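Local atomic coordinates of cellulose 1,4-beta-cellobiosidase (Clostridium thermocellum, PDB entry 3ZQX), a protein that is a family 3b carbohydrate-binding module, of a family that typically binds cellulose, from a cellulosomal cellobiohydrolase that releases cellobiose, though its own cellulose binding may be deficient. Residues F108-Q111 with S112-Y115. The protein carries 1 engineered substitution. Sequence-based numbering, arbitrary orientation.
Sequences FHDQ and SNDY. With CA (calcium ion), chain B.
D110, N113 and D114 converge on a calcium ion where strand 109-110 of the CBM3 beta-sandwich runs into an Asx turn and then a type I beta turn. The backbone O of D110 lies 2.4 Å from the calcium and only 2.8 Å from OD1 of N113, a closeness of two oxygens made tolerable by the shared cation. D114 adds OD1 alone, so its carboxylate is monodentate and brings negative charge, while asparagine offers a neutral carbonyl oxygen. Water 1, T45 and both carboxylate oxygens of E47 are also ligands.

In the second shell, D114 OD2 accepts a 2.7 Å hydrogen bond from that metal-bound water, which should fix the carboxylate's rotation. Water 2 joins the same OD2 to OE1 of Q111, whose NE2 is held by the backbone of Q13.

The D110 side chain serves the turn instead of the metal. With CG anti to the backbone N (chi1 178°), its OD1 takes the amide N of S112 at 2.9 Å, closing the Asx turn. Its carboxylate stacks against the N113 amide, their planes 24° apart. D114 N then bonds to Q111 O at 3.1 Å, bringing N113 and D114 back to the ion. Serine suits its place because its short hydroxyl donates to the same D110 oxygen: OG meets OD1 on the syn side at 2.7 Å.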
ATOM      1  N   PHE A 108       0.643  19.930   1.658  1.00 10.69           N
ATOM      2  CA  PHE A 108       0.220  19.137   2.808  1.00 10.20           C
ATOM      3  C   PHE A 108      -0.989  18.255   2.521  1.00  9.96           C
ATOM      4  O   PHE A 108      -2.004  18.719   1.989  1.00 11.72           O
ATOM      5  CB  PHE A 108      -0.130  20.048   3.988  1.00 10.89           C
ATOM      6  CG  PHE A 108       1.059  20.671   4.653  1.00 11.73           C
ATOM      7  CD1 PHE A 108       1.659  21.797   4.120  1.00 14.39           C
ATOM      8  CD2 PHE A 108       1.575  20.134   5.819  1.00 12.77           C
ATOM      9  CE1 PHE A 108       2.754  22.376   4.736  1.00 16.76           C
ATOM     10  CE2 PHE A 108       2.667  20.716   6.443  1.00 15.34           C
ATOM     11  CZ  PHE A 108       3.252  21.837   5.898  1.00 16.51           C
ATOM     12  N   HIS A 109      -0.880  16.990   2.906  1.00  9.32           N
ATOM     13  CA  HIS A 109      -2.031  16.109   3.003  1.00  9.56           C
ATOM     14  C   HIS A 109      -2.868  16.417   4.232  1.00  9.74           C
ATOM     15  O   HIS A 109      -2.357  16.921   5.233  1.00 11.38           O
ATOM     16  CB  HIS A 109      -1.594  14.663   3.230  1.00  9.39           C
ATOM     17  CG  HIS A 109      -0.766  14.066   2.143  1.00  9.15           C
ATOM     18  ND1 HIS A 109      -1.310  13.565   0.983  1.00 10.09           N
ATOM     19  CD2 HIS A 109       0.561  13.808   2.086  1.00  9.69           C
ATOM     20  CE1 HIS A 109      -0.348  13.045   0.242  1.00 11.02           C
ATOM     21  NE2 HIS A 109       0.798  13.177   0.891  1.00 10.52           N
ATOM     22  N   ASP A 110      -4.144  16.049   4.160  1.00  9.38           N
ATOM     23  CA  ASP A 110      -4.972  15.829   5.345  1.00  9.36           C
ATOM     24  C   ASP A 110      -5.196  14.326   5.412  1.00  9.04           C
ATOM     25  O   ASP A 110      -5.872  13.761   4.563  1.00  9.50           O
ATOM     26  CB  ASP A 110      -6.304  16.559   5.175  1.00 11.65           C
ATOM     27  CG  ASP A 110      -7.256  16.342   6.336  1.00 12.05           C
ATOM     28  OD1 ASP A 110      -6.963  15.548   7.246  1.00 12.92           O
ATOM     29  OD2 ASP A 110      -8.332  16.979   6.319  1.00 17.32           O
ATOM     30  N   GLN A 111      -4.612  13.665   6.400  1.00  9.28           N
ATOM     31  CA  GLN A 111      -4.757  12.218   6.496  1.00  9.53           C
ATOM     32  C   GLN A 111      -6.057  11.795   7.164  1.00  9.95           C
ATOM     33  O   GLN A 111      -6.426  10.625   7.088  1.00 10.32           O
ATOM     34  CB  GLN A 111      -3.591  11.594   7.265  1.00  9.63           C
ATOM     35  CG  GLN A 111      -2.233  11.842   6.659  1.00  9.91           C
ATOM     36  CD  GLN A 111      -1.213  10.842   7.151  1.00  9.07           C
ATOM     37  OE1 GLN A 111      -1.059   9.768   6.567  1.00  8.90           O
ATOM     38  NE2 GLN A 111      -0.521  11.177   8.233  1.00 10.12           N
ATOM     39  N   SER A 112      -6.750  12.732   7.805  1.00 10.54           N
ATOM     40  CA  SER A 112      -7.926  12.363   8.599  1.00 11.90           C
ATOM     41  C   SER A 112      -9.091  11.858   7.768  1.00 11.62           C
ATOM     42  O   SER A 112      -9.965  11.224   8.279  1.00 15.11           O
ATOM     43  CB  SER A 112      -8.360  13.518   9.531  1.00 14.23           C
ATOM     44  OG  SER A 112      -8.921  14.551   8.798  1.00 14.80           O
ATOM     45  N   ASN A 113      -9.060  12.176   6.486  1.00 10.02           N
ATOM     46  CA  ASN A 113     -10.067  11.738   5.561  1.00 10.42           C
ATOM     47  C   ASN A 113      -9.560  10.673   4.570  1.00  9.38           C
ATOM     48  O   ASN A 113     -10.045  10.576   3.454  1.00 10.39           O
ATOM     49  CB  ASN A 113     -10.679  12.933   4.823  1.00 12.08           C
ATOM     50  CG  ASN A 113      -9.674  13.688   4.043  1.00 10.85           C
ATOM     51  OD1 ASN A 113      -8.528  13.284   3.985  1.00 10.01           O
ATOM     52  ND2 ASN A 113     -10.086  14.772   3.390  1.00 13.51           N
ATOM     53  N   ASP A 114      -8.570   9.899   5.027  1.00  8.81           N
ATOM     54  CA  ASP A 114      -7.985   8.831   4.214  1.00  8.43           C
ATOM     55  C   ASP A 114      -8.432   7.479   4.775  1.00  8.11           C
ATOM     56  O   ASP A 114      -8.167   7.155   5.918  1.00  9.21           O
ATOM     57  CB  ASP A 114      -6.471   8.877   4.250  1.00  8.52           C
ATOM     58  CG  ASP A 114      -5.910  10.105   3.579  1.00  7.86           C
ATOM     59  OD1 ASP A 114      -6.661  10.828   2.896  1.00  8.49           O
ATOM     60  OD2 ASP A 114      -4.692  10.343   3.701  1.00  8.55           O
ATOM     61  N   TYR A 115      -9.101   6.700   3.936  1.00  8.38           N
ATOM     62  CA  TYR A 115      -9.660   5.424   4.358  1.00  8.77           C
ATOM     63  C   TYR A 115      -8.623   4.480   4.965  1.00  8.33           C
ATOM     64  O   TYR A 115      -8.897   3.813   5.966  1.00  9.31           O
ATOM     65  CB  TYR A 115     -10.341   4.771   3.163  1.00  8.95           C
ATOM     66  CG  TYR A 115     -10.893   3.386   3.380  1.00  9.32           C
ATOM     67  CD1 TYR A 115     -12.160   3.201   3.909  1.00 11.46           C
ATOM     68  CD2 TYR A 115     -10.179   2.261   2.984  1.00  8.89           C
ATOM     69  CE1 TYR A 115     -12.684   1.928   4.067  1.00 12.39           C
ATOM     70  CE2 TYR A 115     -10.696   0.989   3.131  1.00  9.77           C
ATOM     71  CZ  TYR A 115     -11.950   0.830   3.676  1.00 11.33           C
ATOM     72  OH  TYR A 115     -12.497  -0.426   3.841  1.00 12.89           O
TER
HETATM   73 CA    CA B1146      -6.700  13.175   2.379  1.00  8.84          CA
HETATM   74  O   HOH W   1      -4.250  12.596   2.295  1.00  9.60           O
HETATM   75  O   HOH W   2      -2.935   8.525   4.839  1.00  9.23           O
HETATM   76  O   HOH W   3      -8.368   8.843   8.399  1.00 35.41           O